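Local coordinates for 2-hydroxyisobutyryl-CoA synthetase (Aquincola tertiaricarbonis, PDB 6HDX), which belongs to the ANL clan of AMP-binding enzymes and pairs a large AMP-binding region with a smaller C-terminal domain, at residues V94-D99 against R339-D344; G276-M281 against P325-L330. All coordinates share one frame; numbering follows the deposited sequence.

Contact 1: V94-D99 against R339-D344; sequences VVKKTD and RLLSGD. With 8LH ([[(2~{R},3~{S},4~{R},5~{R})-5-(6-aminopurin-9-yl)-3,4-bis(oxidanyl)oxolan-2-yl]methoxy-oxidanyl-phosphoryl] (2~{R})-2-methyl-3-oxidanyl-propanoate), chain B.
Val95 and Leu340 form a single beta bridge, through which the chain just before helix 97-106 joins the start of strand 340-347 in the AMP-binding fold. The hydrogen bonding follows the parallel pattern: Val95 N donates to Arg339 O (2.8 Å), and Val95 O receives Leu341 N (2.9 Å). Arg339 and Leu340 together face Tyr327 of the neighbouring strand, a G1 beta bulge.

Side chains flank this backbone seam. CG1 of Val95 lies anti to its backbone N (chi1 174°) and meets Leu340 CD1 at 4.0 Å, the two side chains slanting across one another. Val94 instead sets CG1 over one face of the Arg339 guanidinium, towards the rim, 3.8 Å from NH2. Bonds to Glu307, Met314 O and Val92 O hold that flat group against rotation. Lys96, extended beyond CG, runs alongside Leu341 in the same direction, so that Lys96 CG and CE both touch Leu341 CD2.

Farther on, Asp344 grips 8LH with both carboxylate oxygens, OD1 taking O9 and OD2 taking O8. The Lys97 chain, bent at three torsions, curls back so that NZ reaches Ser342 O at 3.2 Å, coming from above the carbonyl plane (59° out of it). A water receives Lys97 N and donates to Leu341 O at 2.7 Å.

Contact 2: G276-M281 against P325-L330; sequences GSMAEM and PVYTHL. With 8LH ([[(2~{R},3~{S},4~{R},5~{R})-5-(6-aminopurin-9-yl)-3,4-bis(oxidanyl)oxolan-2-yl]methoxy-oxidanyl-phosphoryl] (2~{R})-2-methyl-3-oxidanyl-propanoate), chain B; HIU ((2R)-3-hydroxy-2-methylpropanoic acid), chain C.
Tyr327 presents its ring to Ser277 and the two methionines of the 276-281 loop. Ser277 CB lies over one face, 4.0 Å from the ring centroid and 28° off the normal, and is 3.5 Å from CZ in a CH-pi contact. Its OG sits between the backbone N and carbonyl carbon (chi1 57°) and is hydrogen-bonded to Asn286 OD1, while the methylene meets the tyrosine. Met278 comes from the ring edge, with SD 5.4 Å from the Tyr327 centroid, a Met-aromatic contact. Met281 touches nearer the backbone, its CE 3.6 Å from Tyr327 CB.

Thr328 turns away from the loop, and its OG1 receives Arg339 N. By its position and sequence the 276-281 loop is consistent with the A5 core motif of the ANL family: it follows strand 271-274, the last of the parallel sheet, and lines the ligand pocket, where Ala279 N makes a weak hydrogen bond to 8LH O3. Behind it stands strand 322-329 of the antiparallel sheet, so Tyr327 packs behind the part of the loop that borders 8LH.

His329 completes the run. Bends at chi2 (-43°) and chi3 bring the Met281 methyl over the centre of the imidazole, CE 3.6 Å from the centroid and nearly on the normal. Hydrogen bonds from NE2 to Ser282 O and from Met337 N to ND1 fix the ring's rotation. At its edge and in its plane, Glu280 O faces CE1 of His329 at 3.1 Å.

Both contacts use the same antiparallel sheet, through its adjacent strands 322-329 and 340-347, and their centres lie about 9 Å apart. The strands are joined directly: Leu340 N is probably hydrogen-bonded to Tyr327 O, and Ser342 OG to Pro325 O. Contact 2 is fully buried, nearer the centre of the molecule, and works through rings, methyls and sulfur. Contact 1 is partly buried, farther out, and combines backbone bonds and a water with aliphatic and lysine packing. Leu340 CD2 packs on Glu280 CB, so one leucine spans the two. Each reaches 8LH from a different element: contact 1 from strand 340-347, contact 2 from the loop after strand 271-274.

Contact 1: V94-D99 against R339-D344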
ATOM      1  N   VAL A  94     -32.434 -10.454   1.473  1.00 41.47           N
ATOM      2  CA  VAL A  94     -31.189  -9.724   1.678  1.00 39.23           C
ATOM      3  C   VAL A  94     -30.048 -10.681   1.996  1.00 43.12           C
ATOM      4  O   VAL A  94     -30.249 -11.713   2.647  1.00 43.15           O
ATOM      5  CB  VAL A  94     -31.266  -8.572   2.719  1.00 41.70           C
ATOM      6  CG1 VAL A  94     -32.218  -7.474   2.266  1.00 41.01           C
ATOM      7  CG2 VAL A  94     -31.611  -9.085   4.122  1.00 42.22           C
ATOM      8  N   VAL A  95     -28.850 -10.310   1.549  1.00 38.92           N
ATOM      9  CA  VAL A  95     -27.615 -11.019   1.844  1.00 37.83           C
ATOM     10  C   VAL A  95     -27.037 -10.397   3.129  1.00 41.40           C
ATOM     11  O   VAL A  95     -26.945  -9.179   3.234  1.00 39.25           O
ATOM     12  CB  VAL A  95     -26.599 -10.894   0.684  1.00 39.43           C
ATOM     13  CG1 VAL A  95     -25.253 -11.522   1.057  1.00 37.77           C
ATOM     14  CG2 VAL A  95     -27.145 -11.502  -0.600  1.00 40.43           C
ATOM     15  N   LYS A  96     -26.624 -11.236   4.078  1.00 40.59           N
ATOM     16  CA  LYS A  96     -25.950 -10.785   5.293  1.00 40.09           C
ATOM     17  C   LYS A  96     -24.462 -11.120   5.176  1.00 43.85           C
ATOM     18  O   LYS A  96     -24.099 -12.055   4.459  1.00 44.66           O
ATOM     19  CB  LYS A  96     -26.581 -11.416   6.542  1.00 43.49           C
ATOM     20  CG  LYS A  96     -27.959 -10.827   6.844  1.00 57.26           C
ATOM     21  CD  LYS A  96     -28.710 -11.593   7.903  1.00 68.91           C
ATOM     22  CE  LYS A  96     -30.075 -10.990   8.133  1.00 85.08           C
ATOM     23  NZ  LYS A  96     -30.883 -11.784   9.098  1.00 99.81           N
ATOM     24  N   LYS A  97     -23.604 -10.327   5.837  1.00 40.47           N
ATOM     25  CA  LYS A  97     -22.151 -10.530   5.904  1.00 39.17           C
ATOM     26  C   LYS A  97     -21.839 -11.966   6.444  1.00 41.23           C
ATOM     27  O   LYS A  97     -20.928 -12.631   5.946  1.00 41.48           O
ATOM     28  CB  LYS A  97     -21.517  -9.454   6.813  1.00 41.39           C
ATOM     29  CG  LYS A  97     -20.688  -8.404   6.069  1.00 57.50           C
ATOM     30  CD  LYS A  97     -21.392  -7.059   5.928  1.00 61.13           C
ATOM     31  CE  LYS A  97     -21.261  -6.186   7.150  1.00 60.88           C
ATOM     32  NZ  LYS A  97     -22.597  -5.788   7.664  1.00 65.94           N
ATOM     33  N   THR A  98     -22.636 -12.451   7.416  1.00 37.26           N
ATOM     34  CA  THR A  98     -22.530 -13.813   7.962  1.00 38.68           C
ATOM     35  C   THR A  98     -22.760 -14.872   6.869  1.00 44.03           C
ATOM     36  O   THR A  98     -22.123 -15.922   6.941  1.00 45.56           O
ATOM     37  CB  THR A  98     -23.527 -14.048   9.106  1.00 49.80           C
ATOM     38  OG1 THR A  98     -24.853 -13.814   8.634  1.00 56.18           O
ATOM     39  CG2 THR A  98     -23.249 -13.195  10.324  1.00 48.99           C
ATOM     40  N   ASP A  99     -23.668 -14.605   5.867  1.00 38.17           N
ATOM     41  CA  ASP A  99     -23.929 -15.535   4.755  1.00 38.76           C
ATOM     42  C   ASP A  99     -22.696 -15.648   3.870  1.00 41.46           C
ATOM     43  O   ASP A  99     -22.362 -16.734   3.425  1.00 42.10           O
ATOM     44  CB  ASP A  99     -25.133 -15.088   3.892  1.00 40.31           C
ATOM     45  CG  ASP A  99     -26.451 -14.972   4.626  1.00 48.43           C
ATOM     46  OD1 ASP A  99     -26.688 -15.780   5.561  1.00 51.40           O
ATOM     47  OD2 ASP A  99     -27.275 -14.112   4.233  1.00 47.33           O
ATOM     48  N   ARG A 339     -28.652  -7.084  -3.029  1.00 32.07           N
ATOM     49  CA  ARG A 339     -29.374  -6.736  -1.810  1.00 32.11           C
ATOM     50  C   ARG A 339     -28.520  -7.081  -0.593  1.00 36.02           C
ATOM     51  O   ARG A 339     -28.987  -7.760   0.320  1.00 37.10           O
ATOM     52  CB  ARG A 339     -30.800  -7.354  -1.714  1.00 31.60           C
ATOM     53  CG  ARG A 339     -31.684  -7.144  -2.925  1.00 35.49           C
ATOM     54  CD  ARG A 339     -32.869  -6.241  -2.611  1.00 49.81           C
ATOM     55  NE  ARG A 339     -33.767  -6.844  -1.639  1.00 59.05           N
ATOM     56  CZ  ARG A 339     -34.466  -6.173  -0.734  1.00 60.10           C
ATOM     57  NH1 ARG A 339     -34.404  -4.848  -0.684  1.00 40.77           N
ATOM     58  NH2 ARG A 339     -35.241  -6.821   0.122  1.00 47.77           N
ATOM     59  N   LEU A 340     -27.253  -6.627  -0.588  1.00 31.60           N
ATOM     60  CA  LEU A 340     -26.411  -6.791   0.596  1.00 31.86           C
ATOM     61  C   LEU A 340     -26.889  -5.779   1.680  1.00 34.69           C
ATOM     62  O   LEU A 340     -26.993  -4.567   1.429  1.00 30.85           O
ATOM     63  CB  LEU A 340     -24.899  -6.610   0.301  1.00 30.79           C
ATOM     64  CG  LEU A 340     -23.941  -6.608   1.535  1.00 33.64           C
ATOM     65  CD1 LEU A 340     -23.918  -7.976   2.233  1.00 33.96           C
ATOM     66  CD2 LEU A 340     -22.526  -6.236   1.131  1.00 30.50           C
ATOM     67  N   LEU A 341     -27.221  -6.321   2.862  1.00 33.14           N
ATOM     68  CA  LEU A 341     -27.656  -5.571   4.028  1.00 32.92           C
ATOM     69  C   LEU A 341     -26.426  -4.929   4.694  1.00 35.27           C
ATOM     70  O   LEU A 341     -25.522  -5.634   5.124  1.00 34.30           O
ATOM     71  CB  LEU A 341     -28.377  -6.520   5.010  1.00 34.38           C
ATOM     72  CG  LEU A 341     -28.734  -5.957   6.407  1.00 38.62           C
ATOM     73  CD1 LEU A 341     -29.723  -4.793   6.304  1.00 37.71           C
ATOM     74  CD2 LEU A 341     -29.284  -7.054   7.302  1.00 40.16           C
ATOM     75  N   SER A 342     -26.387  -3.596   4.755  1.00 32.04           N
ATOM     76  CA  SER A 342     -25.256  -2.893   5.357  1.00 29.98           C
ATOM     77  C   SER A 342     -25.253  -2.984   6.873  1.00 33.40           C
ATOM     78  O   SER A 342     -24.180  -3.033   7.453  1.00 32.22           O
ATOM     79  CB  SER A 342     -25.232  -1.428   4.932  1.00 29.53           C
ATOM     80  OG  SER A 342     -26.287  -0.716   5.558  1.00 32.58           O
ATOM     81  N   GLY A 343     -26.440  -2.947   7.483  1.00 31.67           N
ATOM     82  CA  GLY A 343     -26.612  -2.926   8.932  1.00 33.28           C
ATOM     83  C   GLY A 343     -26.344  -1.540   9.513  1.00 38.23           C
ATOM     84  O   GLY A 343     -26.184  -1.393  10.727  1.00 39.29           O
ATOM     85  N   ASP A 344     -26.290  -0.505   8.640  1.00 32.77           N
ATOM     86  CA  ASP A 344     -26.023   0.881   9.025  1.00 31.01           C
ATOM     87  C   ASP A 344     -27.303   1.650   9.128  1.00 37.42           C
ATOM     88  O   ASP A 344     -28.327   1.174   8.655  1.00 37.91           O
ATOM     89  CB  ASP A 344     -25.102   1.567   8.004  1.00 29.28           C
ATOM     90  CG  ASP A 344     -23.733   0.934   7.911  1.00 32.43           C
ATOM     91  OD1 ASP A 344     -23.085   0.798   8.949  1.00 34.84           O
ATOM     92  OD2 ASP A 344     -23.301   0.592   6.772  1.00 32.20           O
TER
HETATM   93  C1  8LH B 501     -19.133   4.786   6.868  1.00 35.11           C
HETATM   94  C2  8LH B 501     -18.755   5.530   5.814  1.00 34.60           C
HETATM   95  C3  8LH B 501     -19.194   6.813   5.726  1.00 32.60           C
HETATM   96  C4  8LH B 501     -17.833   3.570   5.640  1.00 33.43           C
HETATM   97  N1  8LH B 501     -20.047   7.330   6.621  1.00 34.36           N
HETATM   98  N2  8LH B 501     -19.928   5.293   7.838  1.00 32.39           N
HETATM   99  O1  8LH B 501     -13.974   2.930   2.958  0.50 18.33           O
HETATM  100  C5  8LH B 501     -15.103   2.423   2.285  0.50 21.33           C
HETATM  101  C6  8LH B 501     -15.068   0.892   2.424  0.50 30.09           C
HETATM  102  C7  8LH B 501     -13.820   0.285   1.756  0.50 24.80           C
HETATM  103  C8  8LH B 501     -15.162   0.455   3.907  0.50 38.64           C
HETATM  104  O2  8LH B 501     -14.875   1.218   4.834  0.50 39.26           O
HETATM  105  O3  8LH B 501     -15.605  -0.824   4.078  1.00 43.26           O
HETATM  106  P1  8LH B 501     -15.565  -1.560   5.478  1.00 43.20           P
HETATM  107  O4  8LH B 501     -14.070  -1.373   5.912  1.00 44.09           O
HETATM  108  O5  8LH B 501     -16.030  -2.949   5.426  1.00 48.40           O
HETATM  109  O6  8LH B 501     -16.537  -0.739   6.446  1.00 42.22           O
HETATM  110  C9  8LH B 501     -17.872  -0.467   6.024  1.00 35.99           C
HETATM  111  C10 8LH B 501     -18.580   0.206   7.170  1.00 31.47           C
HETATM  112  O7  8LH B 501     -17.826   1.392   7.539  1.00 30.34           O
HETATM  113  C11 8LH B 501     -19.888   0.700   6.692  1.00 29.46           C
HETATM  114  O8  8LH B 501     -20.881  -0.340   6.769  1.00 29.05           O
HETATM  115  C12 8LH B 501     -20.146   1.845   7.702  1.00 29.46           C
HETATM  116  O9  8LH B 501     -20.539   1.339   9.048  1.00 31.02           O
HETATM  117  C13 8LH B 501     -18.767   2.473   7.779  1.00 29.66           C
HETATM  118  N3  8LH B 501     -18.563   3.583   6.760  1.00 34.99           N
HETATM  119  N4  8LH B 501     -17.940   4.769   5.069  1.00 33.01           N
HETATM  120  C14 8LH B 501     -20.433   6.579   7.732  1.00 32.39           C
HETATM  121  N5  8LH B 501     -18.780   7.572   4.718  1.00 25.72           N
HETATM  122  O   HOH W   1     -25.076  -7.763   6.754  1.00 47.16           O

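Contact 2: G276-M281 against P325-L330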
ATOM      1  N   GLY A 276     -18.484   6.615   0.455  1.00 28.20           N
ATOM      2  CA  GLY A 276     -18.282   5.313   1.060  1.00 26.94           C
ATOM      3  C   GLY A 276     -19.472   4.533   1.555  1.00 31.36           C
ATOM      4  O   GLY A 276     -20.148   4.930   2.504  1.00 30.26           O
ATOM      5  N   SER A 277     -19.670   3.349   0.951  1.00 28.82           N
ATOM      6  CA  SER A 277     -20.689   2.393   1.366  1.00 27.35           C
ATOM      7  C   SER A 277     -19.949   1.300   2.133  1.00 30.67           C
ATOM      8  O   SER A 277     -19.664   1.498   3.310  1.00 29.98           O
ATOM      9  CB  SER A 277     -21.456   1.857   0.160  1.00 28.21           C
ATOM     10  OG  SER A 277     -20.585   1.253  -0.784  1.00 33.60           O
ATOM     11  N   MET A 278     -19.541   0.192   1.456  1.00 28.12           N
ATOM     12  CA  MET A 278     -18.850  -0.947   2.066  1.00 26.82           C
ATOM     13  C   MET A 278     -17.797  -1.469   1.116  1.00 29.23           C
ATOM     14  O   MET A 278     -17.887  -1.221  -0.076  1.00 27.18           O
ATOM     15  CB  MET A 278     -19.849  -2.075   2.382  1.00 29.42           C
ATOM     16  CG  MET A 278     -21.106  -1.616   3.130  1.00 32.54           C
ATOM     17  SD  MET A 278     -22.238  -2.986   3.395  1.00 37.31           S
ATOM     18  CE  MET A 278     -23.145  -2.829   2.214  1.00 33.66           C
ATOM     19  N   ALA A 279     -16.785  -2.182   1.651  1.00 27.07           N
ATOM     20  CA  ALA A 279     -15.713  -2.820   0.879  1.00 25.94           C
ATOM     21  C   ALA A 279     -16.286  -3.864  -0.063  1.00 28.53           C
ATOM     22  O   ALA A 279     -15.814  -3.989  -1.197  1.00 28.57           O
ATOM     23  CB  ALA A 279     -14.717  -3.474   1.838  1.00 26.88           C
ATOM     24  N   GLU A 280     -17.317  -4.615   0.397  1.00 24.68           N
ATOM     25  CA  GLU A 280     -18.010  -5.639  -0.411  1.00 25.74           C
ATOM     26  C   GLU A 280     -18.683  -4.967  -1.614  1.00 27.48           C
ATOM     27  O   GLU A 280     -18.860  -5.588  -2.671  1.00 26.29           O
ATOM     28  CB  GLU A 280     -19.104  -6.362   0.406  1.00 27.58           C
ATOM     29  CG  GLU A 280     -18.614  -7.222   1.553  1.00 31.42           C
ATOM     30  CD  GLU A 280     -18.276  -6.482   2.842  1.00 37.68           C
ATOM     31  OE1 GLU A 280     -18.384  -5.236   2.890  1.00 33.67           O
ATOM     32  OE2 GLU A 280     -17.876  -7.164   3.806  1.00 41.20           O
ATOM     33  N   MET A 281     -19.060  -3.709  -1.424  1.00 24.14           N
ATOM     34  CA  MET A 281     -19.732  -2.866  -2.409  1.00 24.70           C
ATOM     35  C   MET A 281     -18.797  -1.999  -3.249  1.00 30.53           C
ATOM     36  O   MET A 281     -19.270  -1.001  -3.792  1.00 31.71           O
ATOM     37  CB  MET A 281     -20.821  -1.992  -1.743  1.00 26.12           C
ATOM     38  CG  MET A 281     -21.975  -2.775  -1.122  1.00 28.31           C
ATOM     39  SD  MET A 281     -22.645  -4.176  -2.060  1.00 32.07           S
ATOM     40  CE  MET A 281     -23.126  -3.393  -3.627  1.00 28.06           C
ATOM     41  N   PRO A 325     -29.297   1.133   4.673  1.00 34.48           N
ATOM     42  CA  PRO A 325     -28.926   0.908   3.254  1.00 33.84           C
ATOM     43  C   PRO A 325     -28.763  -0.580   2.883  1.00 37.12           C
ATOM     44  O   PRO A 325     -28.118  -1.365   3.592  1.00 37.01           O
ATOM     45  CB  PRO A 325     -27.590   1.649   3.111  1.00 34.21           C
ATOM     46  CG  PRO A 325     -27.562   2.638   4.258  1.00 38.57           C
ATOM     47  CD  PRO A 325     -28.275   1.933   5.381  1.00 34.54           C
ATOM     48  N   VAL A 326     -29.385  -0.963   1.769  1.00 32.46           N
ATOM     49  CA  VAL A 326     -29.340  -2.296   1.170  1.00 31.02           C
ATOM     50  C   VAL A 326     -28.806  -2.001  -0.242  1.00 35.16           C
ATOM     51  O   VAL A 326     -29.299  -1.083  -0.916  1.00 34.24           O
ATOM     52  CB  VAL A 326     -30.722  -3.030   1.227  1.00 35.51           C
ATOM     53  CG1 VAL A 326     -30.770  -4.261   0.316  1.00 34.29           C
ATOM     54  CG2 VAL A 326     -31.101  -3.405   2.672  1.00 35.44           C
ATOM     55  N   TYR A 327     -27.712  -2.680  -0.628  1.00 31.31           N
ATOM     56  CA  TYR A 327     -27.035  -2.353  -1.876  1.00 30.46           C
ATOM     57  C   TYR A 327     -26.956  -3.479  -2.887  1.00 33.40           C
ATOM     58  O   TYR A 327     -26.751  -4.634  -2.509  1.00 31.87           O
ATOM     59  CB  TYR A 327     -25.608  -1.864  -1.587  1.00 29.88           C
ATOM     60  CG  TYR A 327     -25.438  -0.715  -0.614  1.00 30.86           C
ATOM     61  CD1 TYR A 327     -25.662   0.603  -1.013  1.00 33.14           C
ATOM     62  CD2 TYR A 327     -24.899  -0.925   0.654  1.00 29.97           C
ATOM     63  CE1 TYR A 327     -25.381   1.676  -0.164  1.00 32.06           C
ATOM     64  CE2 TYR A 327     -24.601   0.140   1.505  1.00 29.52           C
ATOM     65  CZ  TYR A 327     -24.852   1.437   1.094  1.00 34.07           C
ATOM     66  OH  TYR A 327     -24.589   2.480   1.942  1.00 34.84           O
ATOM     67  N   THR A 328     -27.050  -3.109  -4.192  1.00 30.95           N
ATOM     68  CA  THR A 328     -26.921  -4.025  -5.322  1.00 31.48           C
ATOM     69  C   THR A 328     -25.974  -3.496  -6.402  1.00 35.24           C
ATOM     70  O   THR A 328     -26.196  -2.403  -6.925  1.00 35.06           O
ATOM     71  CB  THR A 328     -28.292  -4.408  -5.924  1.00 37.06           C
ATOM     72  OG1 THR A 328     -29.112  -5.003  -4.913  1.00 34.07           O
ATOM     73  CG2 THR A 328     -28.154  -5.372  -7.126  1.00 33.74           C
ATOM     74  N   HIS A 329     -24.972  -4.316  -6.787  1.00 31.03           N
ATOM     75  CA  HIS A 329     -24.053  -4.020  -7.890  1.00 30.50           C
ATOM     76  C   HIS A 329     -24.792  -4.054  -9.226  1.00 37.54           C
ATOM     77  O   HIS A 329     -25.506  -5.028  -9.521  1.00 38.86           O
ATOM     78  CB  HIS A 329     -22.896  -5.062  -7.963  1.00 29.77           C
ATOM     79  CG  HIS A 329     -21.789  -4.822  -6.980  1.00 29.91           C
ATOM     80  ND1 HIS A 329     -21.418  -5.788  -6.057  1.00 30.34           N
ATOM     81  CD2 HIS A 329     -21.013  -3.730  -6.805  1.00 29.14           C
ATOM     82  CE1 HIS A 329     -20.430  -5.256  -5.364  1.00 27.69           C
ATOM     83  NE2 HIS A 329     -20.176  -4.003  -5.756  1.00 27.33           N
ATOM     84  N   LEU A 330     -24.581  -3.028 -10.065  1.00 34.40           N
ATOM     85  CA  LEU A 330     -25.147  -3.036 -11.422  1.00 35.21           C
ATOM     86  C   LEU A 330     -24.063  -3.259 -12.510  1.00 39.08           C
ATOM     87  O   LEU A 330     -24.390  -3.512 -13.668  1.00 42.24           O
ATOM     88  CB  LEU A 330     -25.953  -1.748 -11.695  1.00 35.41           C
ATOM     89  CG  LEU A 330     -27.147  -1.444 -10.760  1.00 38.59           C
ATOM     90  CD1 LEU A 330     -27.904  -0.247 -11.257  1.00 39.68           C
ATOM     91  CD2 LEU A 330     -28.118  -2.628 -10.676  1.00 37.62           C
TER
HETATM   92  C1  8LH B 501     -19.133   4.786   6.868  1.00 35.11           C
HETATM   93  C2  8LH B 501     -18.755   5.530   5.814  1.00 34.60           C
HETATM   94  C3  8LH B 501     -19.194   6.813   5.726  1.00 32.60           C
HETATM   95  C4  8LH B 501     -17.833   3.570   5.640  1.00 33.43           C
HETATM   96  N1  8LH B 501     -20.047   7.330   6.621  1.00 34.36           N
HETATM   97  N2  8LH B 501     -19.928   5.293   7.838  1.00 32.39           N
HETATM   98  O1  8LH B 501     -13.974   2.930   2.958  0.50 18.33           O
HETATM   99  C5  8LH B 501     -15.103   2.423   2.285  0.50 21.33           C
HETATM  100  C6  8LH B 501     -15.068   0.892   2.424  0.50 30.09           C
HETATM  101  C7  8LH B 501     -13.820   0.285   1.756  0.50 24.80           C
HETATM  102  C8  8LH B 501     -15.162   0.455   3.907  0.50 38.64           C
HETATM  103  O2  8LH B 501     -14.875   1.218   4.834  0.50 39.26           O
HETATM  104  O3  8LH B 501     -15.605  -0.824   4.078  1.00 43.26           O
HETATM  105  P1  8LH B 501     -15.565  -1.560   5.478  1.00 43.20           P
HETATM  106  O4  8LH B 501     -14.070  -1.373   5.912  1.00 44.09           O
HETATM  107  O5  8LH B 501     -16.030  -2.949   5.426  1.00 48.40           O
HETATM  108  O6  8LH B 501     -16.537  -0.739   6.446  1.00 42.22           O
HETATM  109  C9  8LH B 501     -17.872  -0.467   6.024  1.00 35.99           C
HETATM  110  C10 8LH B 501     -18.580   0.206   7.170  1.00 31.47           C
HETATM  111  O7  8LH B 501     -17.826   1.392   7.539  1.00 30.34           O
HETATM  112  C11 8LH B 501     -19.888   0.700   6.692  1.00 29.46           C
HETATM  113  O8  8LH B 501     -20.881  -0.340   6.769  1.00 29.05           O
HETATM  114  C12 8LH B 501     -20.146   1.845   7.702  1.00 29.46           C
HETATM  115  O9  8LH B 501     -20.539   1.339   9.048  1.00 31.02           O
HETATM  116  C13 8LH B 501     -18.767   2.473   7.779  1.00 29.66           C
HETATM  117  N3  8LH B 501     -18.563   3.583   6.760  1.00 34.99           N
HETATM  118  N4  8LH B 501     -17.940   4.769   5.069  1.00 33.01           N
HETATM  119  C14 8LH B 501     -20.433   6.579   7.732  1.00 32.39           C
HETATM  120  N5  8LH B 501     -18.780   7.572   4.718  1.00 25.72           N
HETATM  121  O1  HIU C 502     -16.789   2.518   2.398  0.50 30.44           O
HETATM  122  C1  HIU C 502     -15.775   1.809   2.966  0.50 30.07           C
HETATM  123  O2  HIU C 502     -15.570   1.785   4.178  0.50 28.50           O
HETATM  124  C2  HIU C 502     -14.792   1.167   1.949  0.50 31.38           C
HETATM  125  C3  HIU C 502     -13.964  -0.016   2.485  0.50 26.79           C
HETATM  126  C4  HIU C 502     -13.825   2.248   1.555  0.50 34.51           C
HETATM  127  O3  HIU C 502     -13.425   2.965   2.709  0.50 34.49           O